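Eukaryotic translation initiation factor 2A (Schizosaccharomyces pombe, PDB 3WJ9) probably directs methionyl-tRNAi to 40S ribosomal subunits in a codon-dependent manner in the early steps of protein synthesis from a few specific mRNAs, this chain being its beta-propeller part. Local coordinates at residues 320-325 with 338-343; 273-278 with 315-320. All blocks are in the same frame, centred on the assembly; numbering follows the deposited sequence.

Contact 1 (320-325 with 338-343)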
ATOM      1  N   ASN A 320       7.061 -10.607 -10.605  1.00 39.38           N
ATOM      2  CA  ASN A 320       8.190 -11.461 -10.957  1.00 41.84           C
ATOM      3  C   ASN A 320       9.434 -10.648 -11.308  1.00 49.10           C
ATOM      4  O   ASN A 320      10.448 -11.204 -11.729  1.00 51.81           O
ATOM      5  CB  ASN A 320       7.818 -12.391 -12.119  1.00 42.17           C
ATOM      6  CG  ASN A 320       7.662 -11.656 -13.440  1.00 45.51           C
ATOM      7  OD1 ASN A 320       7.475 -10.440 -13.476  1.00 45.23           O
ATOM      8  ND2 ASN A 320       7.734 -12.401 -14.538  1.00 47.32           N
ATOM      9  N   SER A 321       9.334  -9.330 -11.137  1.00 57.93           N
ATOM     10  CA  SER A 321      10.432  -8.403 -11.411  1.00 56.52           C
ATOM     11  C   SER A 321      10.951  -8.480 -12.845  1.00 58.26           C
ATOM     12  O   SER A 321      12.080  -8.072 -13.119  1.00 61.68           O
ATOM     13  CB  SER A 321      11.592  -8.642 -10.440  1.00 52.57           C
ATOM     14  OG  SER A 321      11.251  -8.240  -9.126  1.00 59.36           O
ATOM     15  N   ARG A 322      10.134  -8.996 -13.757  1.00 50.06           N
ATOM     16  CA  ARG A 322      10.538  -9.089 -15.154  1.00 47.96           C
ATOM     17  C   ARG A 322       9.966  -7.940 -15.979  1.00 57.04           C
ATOM     18  O   ARG A 322      10.658  -7.362 -16.815  1.00 73.25           O
ATOM     19  CB  ARG A 322      10.105 -10.425 -15.762  1.00 54.65           C
ATOM     20  CG  ARG A 322      10.552 -10.600 -17.207  1.00 53.06           C
ATOM     21  CD  ARG A 322       9.847 -11.757 -17.894  1.00 53.45           C
ATOM     22  NE  ARG A 322      10.242 -11.871 -19.296  1.00 70.83           N
ATOM     23  CZ  ARG A 322       9.651 -12.670 -20.178  1.00 75.56           C
ATOM     24  NH1 ARG A 322       8.630 -13.430 -19.809  1.00 87.81           N
ATOM     25  NH2 ARG A 322      10.079 -12.706 -21.433  1.00 58.68           N
ATOM     26  N   TYR A 323       8.701  -7.616 -15.737  1.00 51.62           N
ATOM     27  CA  TYR A 323       8.003  -6.613 -16.534  1.00 47.03           C
ATOM     28  C   TYR A 323       7.909  -5.267 -15.827  1.00 47.61           C
ATOM     29  O   TYR A 323       7.816  -5.198 -14.603  1.00 46.78           O
ATOM     30  CB  TYR A 323       6.600  -7.105 -16.890  1.00 45.26           C
ATOM     31  CG  TYR A 323       6.581  -8.476 -17.520  1.00 51.40           C
ATOM     32  CD1 TYR A 323       7.129  -8.689 -18.777  1.00 48.45           C
ATOM     33  CD2 TYR A 323       6.010  -9.557 -16.861  1.00 58.18           C
ATOM     34  CE1 TYR A 323       7.117  -9.938 -19.358  1.00 50.10           C
ATOM     35  CE2 TYR A 323       5.991 -10.814 -17.437  1.00 57.78           C
ATOM     36  CZ  TYR A 323       6.546 -10.998 -18.686  1.00 56.04           C
ATOM     37  OH  TYR A 323       6.533 -12.245 -19.266  1.00 77.23           O
ATOM     38  N   ILE A 324       7.933  -4.195 -16.613  1.00 43.60           N
ATOM     39  CA  ILE A 324       7.796  -2.844 -16.085  1.00 37.86           C
ATOM     40  C   ILE A 324       6.649  -2.114 -16.780  1.00 38.17           C
ATOM     41  O   ILE A 324       6.623  -2.011 -18.007  1.00 42.90           O
ATOM     42  CB  ILE A 324       9.105  -2.040 -16.244  1.00 49.83           C
ATOM     43  CG1 ILE A 324      10.280  -2.805 -15.628  1.00 57.85           C
ATOM     44  CG2 ILE A 324       8.970  -0.671 -15.607  1.00 43.56           C
ATOM     45  CD1 ILE A 324      11.613  -2.094 -15.752  1.00 66.02           C
ATOM     46  N   LEU A 325       5.702  -1.615 -15.990  1.00 37.87           N
ATOM     47  CA  LEU A 325       4.517  -0.953 -16.528  1.00 36.95           C
ATOM     48  C   LEU A 325       4.664   0.564 -16.479  1.00 36.63           C
ATOM     49  O   LEU A 325       5.232   1.111 -15.534  1.00 54.50           O
ATOM     50  CB  LEU A 325       3.269  -1.400 -15.757  1.00 45.81           C
ATOM     51  CG  LEU A 325       1.880  -0.957 -16.228  1.00 32.95           C
ATOM     52  CD1 LEU A 325       0.865  -2.038 -15.914  1.00 54.22           C
ATOM     53  CD2 LEU A 325       1.461   0.350 -15.569  1.00 36.40           C
ATOM     54  N   ILE A 338       4.108  -1.700 -21.474  1.00 40.76           N
ATOM     55  CA  ILE A 338       4.789  -2.704 -20.659  1.00 44.61           C
ATOM     56  C   ILE A 338       6.166  -3.039 -21.231  1.00 46.70           C
ATOM     57  O   ILE A 338       6.290  -3.477 -22.375  1.00 50.76           O
ATOM     58  CB  ILE A 338       3.957  -3.997 -20.532  1.00 46.29           C
ATOM     59  CG1 ILE A 338       2.657  -3.715 -19.775  1.00 45.65           C
ATOM     60  CG2 ILE A 338       4.753  -5.074 -19.816  1.00 44.01           C
ATOM     61  CD1 ILE A 338       1.806  -4.941 -19.542  1.00 56.42           C
ATOM     62  N   PHE A 339       7.196  -2.825 -20.416  1.00 48.68           N
ATOM     63  CA  PHE A 339       8.578  -3.028 -20.835  1.00 46.18           C
ATOM     64  C   PHE A 339       9.199  -4.233 -20.133  1.00 52.56           C
ATOM     65  O   PHE A 339       8.701  -4.686 -19.102  1.00 58.49           O
ATOM     66  CB  PHE A 339       9.402  -1.767 -20.566  1.00 49.93           C
ATOM     67  CG  PHE A 339       8.874  -0.540 -21.259  1.00 52.39           C
ATOM     68  CD1 PHE A 339       7.874   0.228 -20.684  1.00 42.51           C
ATOM     69  CD2 PHE A 339       9.377  -0.160 -22.491  1.00 55.31           C
ATOM     70  CE1 PHE A 339       7.388   1.352 -21.325  1.00 41.84           C
ATOM     71  CE2 PHE A 339       8.897   0.960 -23.136  1.00 53.49           C
ATOM     72  CZ  PHE A 339       7.902   1.718 -22.553  1.00 44.19           C
ATOM     73  N   ASP A 340      10.289  -4.747 -20.696  1.00 61.51           N
ATOM     74  CA  ASP A 340      10.904  -5.978 -20.208  1.00 59.73           C
ATOM     75  C   ASP A 340      12.372  -5.764 -19.853  1.00 69.62           C
ATOM     76  O   ASP A 340      13.208  -5.579 -20.733  1.00 80.38           O
ATOM     77  CB  ASP A 340      10.770  -7.082 -21.264  1.00 53.21           C
ATOM     78  CG  ASP A 340      11.093  -8.467 -20.723  1.00 66.17           C
ATOM     79  OD1 ASP A 340      12.036  -8.606 -19.918  1.00 72.16           O
ATOM     80  OD2 ASP A 340      10.397  -9.427 -21.115  1.00 80.42           O
ATOM     81  N   ALA A 341      12.677  -5.811 -18.559  1.00 62.03           N
ATOM     82  CA  ALA A 341      14.046  -5.654 -18.077  1.00 62.16           C
ATOM     83  C   ALA A 341      14.965  -6.741 -18.627  1.00 73.58           C
ATOM     84  O   ALA A 341      16.142  -6.497 -18.893  1.00 66.62           O
ATOM     85  CB  ALA A 341      14.072  -5.666 -16.557  1.00 67.91           C
ATOM     86  N   ALA A 342      14.422  -7.940 -18.801  1.00 59.48           N
ATOM     87  CA  ALA A 342      15.216  -9.075 -19.254  1.00 66.33           C
ATOM     88  C   ALA A 342      15.547  -9.015 -20.752  1.00 75.93           C
ATOM     89  O   ALA A 342      16.542  -9.596 -21.188  1.00 81.45           O
ATOM     90  CB  ALA A 342      14.498 -10.378 -18.924  1.00 57.84           C
ATOM     91  N   ASN A 343      14.738  -8.299 -21.528  1.00 69.89           N
ATOM     92  CA  ASN A 343      14.869  -8.310 -22.987  1.00 67.48           C
ATOM     93  C   ASN A 343      15.525  -7.046 -23.578  1.00 67.57           C
ATOM     94  O   ASN A 343      15.369  -6.774 -24.766  1.00 79.97           O
ATOM     95  CB  ASN A 343      13.490  -8.509 -23.631  1.00 77.66           C
ATOM     96  CG  ASN A 343      13.572  -9.136 -25.015  1.00 90.27           C
ATOM     97  OD1 ASN A 343      14.649  -9.213 -25.612  1.00 85.86           O
ATOM     98  ND2 ASN A 343      12.426  -9.549 -25.548  1.00 76.29           N
TER

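Contact 2 (273-278 with 315-320)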
ATOM      1  N   ASP A 273       5.999   9.466  -9.729  1.00 33.03           N
ATOM      2  CA  ASP A 273       5.899   8.167  -9.077  1.00 41.16           C
ATOM      3  C   ASP A 273       7.271   7.641  -8.665  1.00 42.41           C
ATOM      4  O   ASP A 273       8.258   7.832  -9.371  1.00 32.46           O
ATOM      5  CB  ASP A 273       5.212   7.162 -10.005  1.00 35.39           C
ATOM      6  CG  ASP A 273       4.383   6.143  -9.250  1.00 44.20           C
ATOM      7  OD1 ASP A 273       4.717   5.847  -8.085  1.00 60.48           O
ATOM      8  OD2 ASP A 273       3.392   5.642  -9.821  1.00 58.00           O
ATOM      9  N   VAL A 274       7.332   6.993  -7.507  1.00 41.21           N
ATOM     10  CA  VAL A 274       8.558   6.338  -7.059  1.00 39.07           C
ATOM     11  C   VAL A 274       8.233   4.899  -6.658  1.00 44.22           C
ATOM     12  O   VAL A 274       7.296   4.660  -5.899  1.00 49.66           O
ATOM     13  CB  VAL A 274       9.215   7.086  -5.879  1.00 53.51           C
ATOM     14  CG1 VAL A 274      10.617   6.564  -5.639  1.00 35.61           C
ATOM     15  CG2 VAL A 274       9.256   8.585  -6.151  1.00 38.69           C
ATOM     16  N   CYS A 275       8.995   3.942  -7.179  1.00 35.80           N
ATOM     17  CA  CYS A 275       8.663   2.533  -6.984  1.00 46.15           C
ATOM     18  C   CYS A 275       9.887   1.617  -7.009  1.00 51.19           C
ATOM     19  O   CYS A 275      10.724   1.707  -7.906  1.00 50.20           O
ATOM     20  CB  CYS A 275       7.666   2.084  -8.056  1.00 36.48           C
ATOM     21  SG  CYS A 275       6.945   0.449  -7.788  1.00 57.10           S
ATOM     22  N   TRP A 276       9.980   0.738  -6.014  1.00 54.93           N
ATOM     23  CA  TRP A 276      11.023  -0.283  -5.976  1.00 48.78           C
ATOM     24  C   TRP A 276      10.674  -1.437  -6.907  1.00 49.98           C
ATOM     25  O   TRP A 276       9.596  -1.465  -7.494  1.00 49.78           O
ATOM     26  CB  TRP A 276      11.215  -0.813  -4.551  1.00 52.92           C
ATOM     27  CG  TRP A 276      11.981   0.101  -3.646  1.00 56.84           C
ATOM     28  CD1 TRP A 276      11.467   1.035  -2.797  1.00 54.66           C
ATOM     29  CD2 TRP A 276      13.404   0.156  -3.490  1.00 51.37           C
ATOM     30  NE1 TRP A 276      12.481   1.674  -2.126  1.00 55.06           N
ATOM     31  CE2 TRP A 276      13.679   1.152  -2.534  1.00 56.24           C
ATOM     32  CE3 TRP A 276      14.470  -0.538  -4.068  1.00 64.75           C
ATOM     33  CZ2 TRP A 276      14.977   1.471  -2.143  1.00 55.06           C
ATOM     34  CZ3 TRP A 276      15.757  -0.220  -3.678  1.00 70.23           C
ATOM     35  CH2 TRP A 276      16.000   0.775  -2.726  1.00 59.78           C
ATOM     36  N   ASN A 277      11.591  -2.389  -7.043  1.00 44.46           N
ATOM     37  CA  ASN A 277      11.289  -3.632  -7.744  1.00 53.37           C
ATOM     38  C   ASN A 277      11.064  -4.746  -6.732  1.00 53.06           C
ATOM     39  O   ASN A 277      11.620  -4.714  -5.635  1.00 50.01           O
ATOM     40  CB  ASN A 277      12.411  -4.010  -8.711  1.00 52.31           C
ATOM     41  CG  ASN A 277      11.941  -4.919  -9.828  1.00 61.85           C
ATOM     42  OD1 ASN A 277      10.921  -5.597  -9.706  1.00 68.50           O
ATOM     43  ND2 ASN A 277      12.683  -4.935 -10.930  1.00 60.51           N
ATOM     44  N   ALA A 278      10.247  -5.726  -7.105  1.00 54.58           N
ATOM     45  CA  ALA A 278       9.905  -6.834  -6.217  1.00 64.92           C
ATOM     46  C   ALA A 278      11.140  -7.587  -5.714  1.00 62.67           C
ATOM     47  O   ALA A 278      11.180  -8.023  -4.563  1.00 70.32           O
ATOM     48  CB  ALA A 278       8.956  -7.791  -6.922  1.00 50.17           C
ATOM     49  N   LEU A 315       4.283   4.383 -12.518  1.00 35.64           N
ATOM     50  CA  LEU A 315       5.170   3.264 -12.818  1.00 31.57           C
ATOM     51  C   LEU A 315       4.862   2.071 -11.919  1.00 37.62           C
ATOM     52  O   LEU A 315       4.636   2.237 -10.723  1.00 40.37           O
ATOM     53  CB  LEU A 315       6.631   3.682 -12.648  1.00 37.90           C
ATOM     54  CG  LEU A 315       7.695   2.635 -12.981  1.00 36.61           C
ATOM     55  CD1 LEU A 315       7.958   2.584 -14.476  1.00 34.63           C
ATOM     56  CD2 LEU A 315       8.973   2.918 -12.220  1.00 41.75           C
ATOM     57  N   ILE A 316       4.846   0.870 -12.494  1.00 45.38           N
ATOM     58  CA  ILE A 316       4.605  -0.349 -11.720  1.00 38.29           C
ATOM     59  C   ILE A 316       5.512  -1.492 -12.177  1.00 39.15           C
ATOM     60  O   ILE A 316       5.630  -1.761 -13.372  1.00 42.45           O
ATOM     61  CB  ILE A 316       3.132  -0.818 -11.823  1.00 41.40           C
ATOM     62  CG1 ILE A 316       2.168   0.287 -11.386  1.00 47.93           C
ATOM     63  CG2 ILE A 316       2.909  -2.065 -10.978  1.00 46.79           C
ATOM     64  CD1 ILE A 316       0.705  -0.061 -11.570  1.00 57.13           C
ATOM     65  N   PHE A 317       6.156  -2.160 -11.223  1.00 48.22           N
ATOM     66  CA  PHE A 317       6.947  -3.348 -11.522  1.00 41.64           C
ATOM     67  C   PHE A 317       6.094  -4.603 -11.362  1.00 39.79           C
ATOM     68  O   PHE A 317       5.243  -4.676 -10.474  1.00 46.15           O
ATOM     69  CB  PHE A 317       8.177  -3.431 -10.614  1.00 47.66           C
ATOM     70  CG  PHE A 317       9.256  -2.437 -10.949  1.00 46.48           C
ATOM     71  CD1 PHE A 317       9.200  -1.143 -10.460  1.00 43.58           C
ATOM     72  CD2 PHE A 317      10.329  -2.800 -11.746  1.00 50.61           C
ATOM     73  CE1 PHE A 317      10.192  -0.229 -10.758  1.00 48.51           C
ATOM     74  CE2 PHE A 317      11.325  -1.891 -12.051  1.00 39.38           C
ATOM     75  CZ  PHE A 317      11.255  -0.603 -11.557  1.00 34.08           C
ATOM     76  N   SER A 318       6.315  -5.586 -12.229  1.00 36.82           N
ATOM     77  CA  SER A 318       5.634  -6.870 -12.112  1.00 35.07           C
ATOM     78  C   SER A 318       6.174  -7.627 -10.903  1.00 41.12           C
ATOM     79  O   SER A 318       7.344  -7.472 -10.552  1.00 55.62           O
ATOM     80  CB  SER A 318       5.814  -7.703 -13.383  1.00 36.30           C
ATOM     81  OG  SER A 318       7.183  -7.999 -13.609  1.00 48.81           O
ATOM     82  N   PRO A 319       5.317  -8.429 -10.252  1.00 40.97           N
ATOM     83  CA  PRO A 319       5.696  -9.254  -9.101  1.00 40.70           C
ATOM     84  C   PRO A 319       6.912 -10.139  -9.369  1.00 38.06           C
ATOM     85  O   PRO A 319       7.702 -10.384  -8.457  1.00 60.30           O
ATOM     86  CB  PRO A 319       4.450 -10.109  -8.867  1.00 38.53           C
ATOM     87  CG  PRO A 319       3.339  -9.247  -9.313  1.00 32.50           C
ATOM     88  CD  PRO A 319       3.867  -8.486 -10.503  1.00 40.63           C
ATOM     89  N   ASN A 320       7.061 -10.607 -10.605  1.00 39.38           N
ATOM     90  CA  ASN A 320       8.190 -11.461 -10.957  1.00 41.84           C
ATOM     91  C   ASN A 320       9.434 -10.648 -11.308  1.00 49.10           C
ATOM     92  O   ASN A 320      10.448 -11.204 -11.729  1.00 51.81           O
ATOM     93  CB  ASN A 320       7.818 -12.391 -12.119  1.00 42.17           C
ATOM     94  CG  ASN A 320       7.662 -11.656 -13.440  1.00 45.51           C
ATOM     95  OD1 ASN A 320       7.475 -10.440 -13.476  1.00 45.23           O
ATOM     96  ND2 ASN A 320       7.734 -12.401 -14.538  1.00 47.32           N
TER
HETATM   97  O   HOH W   1       3.237   3.051  -8.810  1.00 35.15           O

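Contact 1 (320-325 with 338-343)
The two middle strands of a four-stranded propeller blade, in the third WD repeat, pair here as an antiparallel hairpin centred on Ile324 and Phe339. These two form a hydrogen-bonded pair: Ile324 N reaches Phe339 O at 2.7 Å, and Phe339 N donates back to Ile324 O at 2.6 Å. Just past the strand ends, Ala341 N donates to Arg322 O at 3.1 Å. Beside it lies a salt bridge, in which Arg322 NE meets Asp340 OD2 at 3.1 Å with the guanidinium and carboxylate planes 71° apart. The extended Arg322 chain carries its guanidinium beside the Tyr323 ring, whose CE1 lies over one face of the guanidinium, offset toward its rim. A chi1 of -167° swings the Asp340 carboxylate toward Arg322, and chi2 (-39°) presents OD2 to NE, while OD1 accepts weak bonds from Ala342 N and Asn343 N in the turn that follows. Replacing Asp340 by alanine is likely to leave Arg322 NE without its anionic mate and to cost the turn two weak bonds, though not the backbone one from Asn343 N to Asp340 O. Next to this polar group, Ile338 CG2 packs on Tyr323 CB at 4.0 Å. The hairpin lies between strands 314-317 and 346-352 of its blade; Leu325 and Ile338 reach Leu368 of the next blade, and Ile324 leans on Leu315 and Phe317.

Contact 2 (273-278 with 315-320)
The side chains of Asn277 and Phe317 cross at about a right angle, with Asn277 CB over one face of the ring, 4.2 Å from its centroid, in a CH-pi contact. The amide lies above and just beyond the CD2 rim, its plane 37° from that of the ring, and its ends are held outside this pair: OD1 by Ser321 OG, ND2 weakly by Glu282. Cys275 comes from another direction, its SG lying in the ring plane at the edge, 3.8 Å from Phe317 CD1. With CG anti to the carbonyl carbon (chi1 -73°), the Phe317 ring has the asparagine over a face and the sulfur at its edge. Further down, Cys275 CB packs on Leu315 CD2. Toward the N-terminal side of the contact, Asp273 OD2 accepts from Leu315 N at 3.1 Å, met from above the carboxylate plane, and a water bridges the same OD2 to Leu315 O. Beyond the strands, Ala278 CB rests on Pro319 O at 3.3 Å. Strands 273-276 and 315-317 run almost parallel (8°), their segment axes coming within 7.1 Å, and are joined by side chains, not by a backbone ladder: the arrangement of innermost strands in adjacent blades of a beta-propeller.

Contact 1 lies within one blade and contact 2 between that blade and the one before it, their centres about 9 Å apart. Strand 314-317, which faces the preceding blade in contact 2, is also the sheet neighbour of strand 323-327 from contact 1; Leu325 N approaches Ile316 O at 2.6 Å, a probable hydrogen bond. The intervening turn belongs to both through Asn320, whose OD1 receives Arg322 N in an Asx turn. Ser318 OG, a probable acceptor for Tyr323 N at 2.6 Å, ties the same turn to the hairpin. From the turn, Ser321 reaches Ala278 of the adjacent blade. Contact 2 is centred about 12 Å from the chain's centre and contact 1 about 21 Å.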